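Local structure of cellulose 1,4-beta-cellobiosidase (Clostridium thermocellum, 3ZQX) at residues Tyr7-Ile19 and Phe108-Lys122. The protein is a cellobiohydrolase of the cellulosome, represented here by its family 3b carbohydrate-binding module, which probably binds cellulose. The protein carries 1 engineered substitution. Sequence-based numbering, arbitrary orientation.
Sequences YLCENTQTSTQEI and FHDQSNDYSFDPTIK. With CA (calcium ion), chain B.
S15-T16 pairs antiparallel with H109-D110 at one end of the contact, through a short but bent bond from H109 N to T16 O (2.7 Å) and a weak return bond from T16 N to H109 O, while at the other C9 N binds I121 O. Between them the connection between strands 3-9 and 15-27 of the beta-sandwich of this CBM3 module, around N11-T14, lies against the calcium-binding segment 110-114 and the turns after it. Q111 reaches into this loop with its chain extended beyond CG (chi2 -160°), and its NE2 bonds both N11 O (3.0 Å) and Q13 O (2.8 Å), each acceptor near the amide plane. Its backbone N binds T14 O, so one residue grips three loop carbonyls. Q111 CB also sits over the centre of one F117 face, with P119 CD against the opposite face; T12 O and N11 O meet that ring at its edge. C9 SG lies obliquely beside F117, 3.8 Å from CE1. The Y7 hydroxyl oxygen accepts a straight bond from D118 N. I19 lays CG1 over the centre of the H109 imidazole, whose NE2 is bonded to I101, and Q17 CG covers one F108 face while its amide, NE2 hydrogen-bonded to W106, stacks nearly parallel to the ring. Calcium is held by D110 O, N113 OD1 and D114 OD1, with T45 and E47 completing the protein ligands; a metal-bound water donates to D114 OD2. K122, bent at chi2 and chi3, folds back to place NZ 2.9 Å from C9 O, tilted 26° from the carbonyl plane.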
loop_
_atom_site.group_PDB
_atom_site.type_symbol
_atom_site.label_atom_id
_atom_site.label_comp_id
_atom_site.label_asym_id
_atom_site.label_seq_id
_atom_site.Cartn_x
_atom_site.Cartn_y
_atom_site.Cartn_z
ATOM N N TYR A 7 6.277 0.611 6.162
ATOM C CA TYR A 7 5.154 -0.279 6.412
ATOM C C TYR A 7 5.212 -0.792 7.831
ATOM O O TYR A 7 6.286 -0.923 8.417
ATOM C CB TYR A 7 5.259 -1.465 5.455
ATOM C CG TYR A 7 4.499 -2.746 5.767
ATOM C CD1 TYR A 7 3.176 -2.910 5.390
ATOM C CD2 TYR A 7 5.139 -3.829 6.365
ATOM C CE1 TYR A 7 2.500 -4.101 5.626
ATOM C CE2 TYR A 7 4.471 -5.019 6.607
ATOM C CZ TYR A 7 3.155 -5.159 6.225
ATOM O OH TYR A 7 2.513 -6.357 6.464
ATOM N N LEU A 8 4.036 -1.088 8.366
ATOM C CA LEU A 8 3.911 -1.960 9.519
ATOM C C LEU A 8 2.646 -2.793 9.355
ATOM O O LEU A 8 1.701 -2.401 8.660
ATOM C CB LEU A 8 3.912 -1.182 10.839
ATOM C CG LEU A 8 2.749 -0.233 11.138
ATOM C CD1 LEU A 8 1.552 -0.977 11.699
ATOM C CD2 LEU A 8 3.192 0.857 12.103
ATOM N N CYS A 9 2.653 -3.955 9.992
ATOM C CA CYS A 9 1.561 -4.912 9.935
ATOM C C CYS A 9 0.788 -4.883 11.245
ATOM O O CYS A 9 1.380 -4.932 12.317
ATOM C CB CYS A 9 2.130 -6.312 9.726
ATOM S SG CYS A 9 0.898 -7.603 9.608
ATOM N N GLU A 10 -0.532 -4.797 11.147
ATOM C CA GLU A 10 -1.402 -4.888 12.319
ATOM C C GLU A 10 -2.024 -6.273 12.449
ATOM O O GLU A 10 -1.893 -6.910 13.493
ATOM C CB GLU A 10 -2.415 -3.746 12.396
ATOM C CG GLU A 10 -1.730 -2.426 12.726
ATOM C CD GLU A 10 -2.688 -1.306 13.070
ATOM O OE1 GLU A 10 -3.807 -1.271 12.520
ATOM O OE2 GLU A 10 -2.314 -0.451 13.899
ATOM N N ASN A 11 -2.722 -6.739 11.417
ATOM C CA ASN A 11 -3.297 -8.076 11.500
ATOM C C ASN A 11 -2.298 -9.106 10.996
ATOM O O ASN A 11 -2.006 -9.200 9.802
ATOM C CB ASN A 11 -4.570 -8.167 10.660
ATOM C CG ASN A 11 -5.787 -7.617 11.374
ATOM O OD1 ASN A 11 -5.696 -7.125 12.498
ATOM N ND2 ASN A 11 -6.937 -7.694 10.719
ATOM N N THR A 12 -1.790 -9.891 11.941
ATOM C CA THR A 12 -0.726 -10.853 11.681
ATOM C C THR A 12 -1.201 -12.281 11.451
ATOM O O THR A 12 -0.401 -13.150 11.118
ATOM C CB THR A 12 0.264 -10.876 12.853
ATOM O OG1 THR A 12 -0.436 -11.216 14.054
ATOM C CG2 THR A 12 0.903 -9.509 13.033
ATOM N N GLN A 13 -2.497 -12.524 11.609
ATOM C CA GLN A 13 -3.033 -13.874 11.469
ATOM C C GLN A 13 -3.043 -14.297 10.010
ATOM O O GLN A 13 -3.444 -13.523 9.146
ATOM C CB GLN A 13 -4.462 -13.933 12.010
ATOM C CG GLN A 13 -4.573 -13.786 13.518
ATOM C CD GLN A 13 -4.232 -15.066 14.252
ATOM O OE1 GLN A 13 -5.073 -15.954 14.397
ATOM N NE2 GLN A 13 -2.993 -15.170 14.721
ATOM N N THR A 14 -2.592 -15.522 9.751
ATOM C CA THR A 14 -2.608 -16.089 8.407
ATOM C C THR A 14 -4.010 -15.969 7.813
ATOM O O THR A 14 -4.209 -15.427 6.718
ATOM C CB THR A 14 -2.165 -17.576 8.428
ATOM O OG1 THR A 14 -0.810 -17.662 8.884
ATOM C CG2 THR A 14 -2.267 -18.191 7.040
ATOM N N SER A 15 -4.983 -16.461 8.567
ATOM C CA SER A 15 -6.364 -16.486 8.130
ATOM C C SER A 15 -7.106 -15.326 8.780
ATOM O O SER A 15 -7.210 -15.258 10.010
ATOM C CB SER A 15 -7.010 -17.811 8.518
ATOM O OG SER A 15 -8.403 -17.774 8.280
ATOM N N THR A 16 -7.577 -14.384 7.968
ATOM C CA THR A 16 -8.283 -13.229 8.500
ATOM C C THR A 16 -9.199 -12.658 7.442
ATOM O O THR A 16 -8.908 -12.757 6.251
ATOM C CB THR A 16 -7.302 -12.127 8.959
ATOM O OG1 THR A 16 -8.041 -10.990 9.416
ATOM C CG2 THR A 16 -6.390 -11.698 7.820
ATOM N N GLN A 17 -10.276 -12.019 7.875
ATOM C CA GLN A 17 -11.140 -11.306 6.953
ATOM C C GLN A 17 -10.582 -9.942 6.558
ATOM O O GLN A 17 -11.094 -9.321 5.626
ATOM C CB GLN A 17 -12.528 -11.145 7.557
ATOM C CG GLN A 17 -13.240 -12.461 7.756
ATOM C CD GLN A 17 -14.328 -12.351 8.790
ATOM O OE1 GLN A 17 -14.063 -12.001 9.937
ATOM N NE2 GLN A 17 -15.566 -12.605 8.385
ATOM N N GLU A 18 -9.576 -9.449 7.278
ATOM C CA GLU A 18 -9.021 -8.135 6.990
ATOM C C GLU A 18 -7.497 -8.159 6.952
ATOM O O GLU A 18 -6.844 -8.344 7.978
ATOM C CB GLU A 18 -9.481 -7.131 8.051
ATOM C CG GLU A 18 -10.977 -6.876 8.024
ATOM C CD GLU A 18 -11.417 -5.804 8.999
ATOM O OE1 GLU A 18 -10.743 -5.615 10.028
ATOM O OE2 GLU A 18 -12.439 -5.145 8.726
ATOM N N ILE A 19 -6.921 -7.922 5.778
ATOM C CA ILE A 19 -5.528 -7.508 5.719
ATOM C C ILE A 19 -5.500 -6.124 6.347
ATOM O O ILE A 19 -6.384 -5.320 6.058
ATOM C CB ILE A 19 -5.015 -7.444 4.262
ATOM C CG1 ILE A 19 -5.074 -8.826 3.604
ATOM C CG2 ILE A 19 -3.620 -6.850 4.210
ATOM C CD1 ILE A 19 -4.784 -8.809 2.112
ATOM N N PHE A 108 -12.609 -14.999 4.051
ATOM C CA PHE A 108 -11.280 -15.008 4.656
ATOM C C PHE A 108 -10.151 -14.978 3.634
ATOM O O PHE A 108 -10.136 -15.763 2.678
ATOM C CB PHE A 108 -11.096 -16.253 5.526
ATOM C CG PHE A 108 -11.858 -16.217 6.816
ATOM C CD1 PHE A 108 -13.203 -16.540 6.853
ATOM C CD2 PHE A 108 -11.228 -15.866 7.997
ATOM C CE1 PHE A 108 -13.905 -16.511 8.043
ATOM C CE2 PHE A 108 -11.928 -15.843 9.192
ATOM C CZ PHE A 108 -13.266 -16.168 9.210
ATOM N N HIS A 109 -9.195 -14.086 3.861
ATOM C CA HIS A 109 -7.911 -14.139 3.185
ATOM C C HIS A 109 -7.028 -15.238 3.748
ATOM O O HIS A 109 -7.158 -15.617 4.913
ATOM C CB HIS A 109 -7.102 -12.870 3.448
ATOM C CG HIS A 109 -7.721 -11.605 2.961
ATOM N ND1 HIS A 109 -7.652 -11.199 1.648
ATOM C CD2 HIS A 109 -8.341 -10.609 3.636
ATOM C CE1 HIS A 109 -8.228 -10.016 1.528
ATOM N NE2 HIS A 109 -8.651 -9.634 2.722
ATOM N N ASP A 110 -6.091 -15.698 2.924
ATOM C CA ASP A 110 -4.890 -16.383 3.395
ATOM C C ASP A 110 -3.743 -15.414 3.146
ATOM O O ASP A 110 -3.404 -15.135 2.004
ATOM C CB ASP A 110 -4.688 -17.665 2.586
ATOM C CG ASP A 110 -3.429 -18.420 2.969
ATOM O OD1 ASP A 110 -2.628 -17.931 3.784
ATOM O OD2 ASP A 110 -3.237 -19.527 2.420
ATOM N N GLN A 111 -3.159 -14.876 4.206
ATOM C CA GLN A 111 -2.080 -13.911 4.033
ATOM C C GLN A 111 -0.729 -14.568 3.791
ATOM O O GLN A 111 0.212 -13.890 3.383
ATOM C CB GLN A 111 -1.961 -12.989 5.247
ATOM C CG GLN A 111 -3.199 -12.186 5.552
ATOM C CD GLN A 111 -2.887 -10.986 6.414
ATOM O OE1 GLN A 111 -2.559 -9.915 5.900
ATOM N NE2 GLN A 111 -2.970 -11.155 7.728
ATOM N N SER A 112 -0.630 -15.873 4.030
ATOM C CA SER A 112 0.676 -16.534 3.968
ATOM C C SER A 112 1.266 -16.594 2.571
ATOM O O SER A 112 2.433 -16.795 2.418
ATOM C CB SER A 112 0.627 -17.938 4.617
ATOM O OG SER A 112 -0.088 -18.818 3.823
ATOM N N ASN A 113 0.408 -16.424 1.581
ATOM C CA ASN A 113 0.817 -16.412 0.205
ATOM C C ASN A 113 0.736 -15.015 -0.442
ATOM O O ASN A 113 0.528 -14.890 -1.638
ATOM C CB ASN A 113 0.021 -17.441 -0.604
ATOM C CG ASN A 113 -1.433 -17.172 -0.582
ATOM O OD1 ASN A 113 -1.854 -16.175 -0.028
ATOM N ND2 ASN A 113 -2.229 -18.027 -1.221
ATOM N N ASP A 114 0.901 -13.990 0.401
ATOM C CA ASP A 114 0.865 -12.599 -0.055
ATOM C C ASP A 114 2.284 -12.026 -0.009
ATOM O O ASP A 114 2.906 -11.975 1.035
ATOM C CB ASP A 114 -0.015 -11.749 0.838
ATOM C CG ASP A 114 -1.471 -12.130 0.753
ATOM O OD1 ASP A 114 -1.851 -12.905 -0.146
ATOM O OD2 ASP A 114 -2.265 -11.623 1.570
ATOM N N TYR A 115 2.764 -11.586 -1.164
ATOM C CA TYR A 115 4.128 -11.092 -1.286
ATOM C C TYR A 115 4.451 -9.958 -0.313
ATOM O O TYR A 115 5.538 -9.927 0.270
ATOM C CB TYR A 115 4.357 -10.645 -2.722
ATOM C CG TYR A 115 5.688 -10.004 -3.021
ATOM C CD1 TYR A 115 6.796 -10.776 -3.329
ATOM C CD2 TYR A 115 5.821 -8.620 -3.070
ATOM C CE1 TYR A 115 8.008 -10.184 -3.646
ATOM C CE2 TYR A 115 7.023 -8.022 -3.393
ATOM C CZ TYR A 115 8.115 -8.811 -3.678
ATOM O OH TYR A 115 9.332 -8.248 -4.000
ATOM N N SER A 116 3.527 -9.018 -0.133
ATOM C CA SER A 116 3.823 -7.841 0.682
ATOM C C SER A 116 3.552 -8.016 2.175
ATOM O O SER A 116 3.830 -7.107 2.949
ATOM C CB SER A 116 3.074 -6.606 0.169
ATOM O OG SER A 116 3.437 -6.288 -1.167
ATOM N N PHE A 117 3.020 -9.159 2.587
ATOM C CA PHE A 117 2.712 -9.400 4.002
ATOM C C PHE A 117 3.970 -9.711 4.802
ATOM O O PHE A 117 4.721 -10.605 4.432
ATOM C CB PHE A 117 1.756 -10.590 4.064
ATOM C CG PHE A 117 1.430 -11.095 5.453
ATOM C CD1 PHE A 117 0.777 -10.296 6.382
ATOM C CD2 PHE A 117 1.690 -12.420 5.785
ATOM C CE1 PHE A 117 0.439 -10.788 7.628
ATOM C CE2 PHE A 117 1.349 -12.918 7.022
ATOM C CZ PHE A 117 0.720 -12.104 7.947
ATOM N N ASP A 118 4.236 -8.960 5.868
ATOM C CA ASP A 118 5.313 -9.293 6.796
ATOM C C ASP A 118 4.892 -9.068 8.235
ATOM O O ASP A 118 4.980 -7.942 8.724
ATOM C CB ASP A 118 6.619 -8.575 6.486
ATOM C CG ASP A 118 7.784 -9.133 7.283
ATOM O OD1 ASP A 118 7.540 -9.809 8.307
ATOM O OD2 ASP A 118 8.943 -8.894 6.882
ATOM N N PRO A 119 4.361 -10.101 8.889
ATOM C CA PRO A 119 3.829 -9.941 10.242
ATOM C C PRO A 119 4.896 -9.634 11.290
ATOM O O PRO A 119 4.543 -9.325 12.435
ATOM C CB PRO A 119 3.149 -11.284 10.511
ATOM C CG PRO A 119 3.913 -12.253 9.690
ATOM C CD PRO A 119 4.296 -11.502 8.434
ATOM N N THR A 120 6.170 -9.788 10.947
ATOM C CA THR A 120 7.230 -9.468 11.892
ATOM C C THR A 120 7.501 -7.973 12.009
ATOM O O THR A 120 8.222 -7.559 12.925
ATOM C CB THR A 120 8.562 -10.182 11.562
ATOM O OG1 THR A 120 9.176 -9.588 10.414
ATOM C CG2 THR A 120 8.348 -11.676 11.344
ATOM N N ILE A 121 6.915 -7.160 11.127
ATOM C CA ILE A 121 7.198 -5.727 11.177
ATOM C C ILE A 121 6.029 -5.058 11.885
ATOM O O ILE A 121 4.948 -4.890 11.316
ATOM C CB ILE A 121 7.335 -5.152 9.751
ATOM C CG1 ILE A 121 8.467 -5.873 9.017
ATOM C CG2 ILE A 121 7.599 -3.664 9.810
ATOM C CD1 ILE A 121 8.651 -5.457 7.585
ATOM N N LYS A 122 6.253 -4.704 13.149
ATOM C CA LYS A 122 5.209 -4.086 13.967
ATOM C C LYS A 122 5.359 -2.593 14.176
ATOM O O LYS A 122 4.446 -1.947 14.677
ATOM C CB LYS A 122 5.095 -4.795 15.318
ATOM C CG LYS A 122 4.765 -6.273 15.211
ATOM C CD LYS A 122 3.406 -6.488 14.572
ATOM C CE LYS A 122 2.292 -5.920 15.437
ATOM N NZ LYS A 122 0.946 -6.200 14.862
HETATM CA CA CA B . -3.621 -14.523 -0.314
HETATM O O HOH W 1 -2.226 -7.658 7.395
HETATM O O HOH W 2 -7.553 -18.486 5.097
HETATM O O HOH W 3 -4.686 -12.615 0.938
#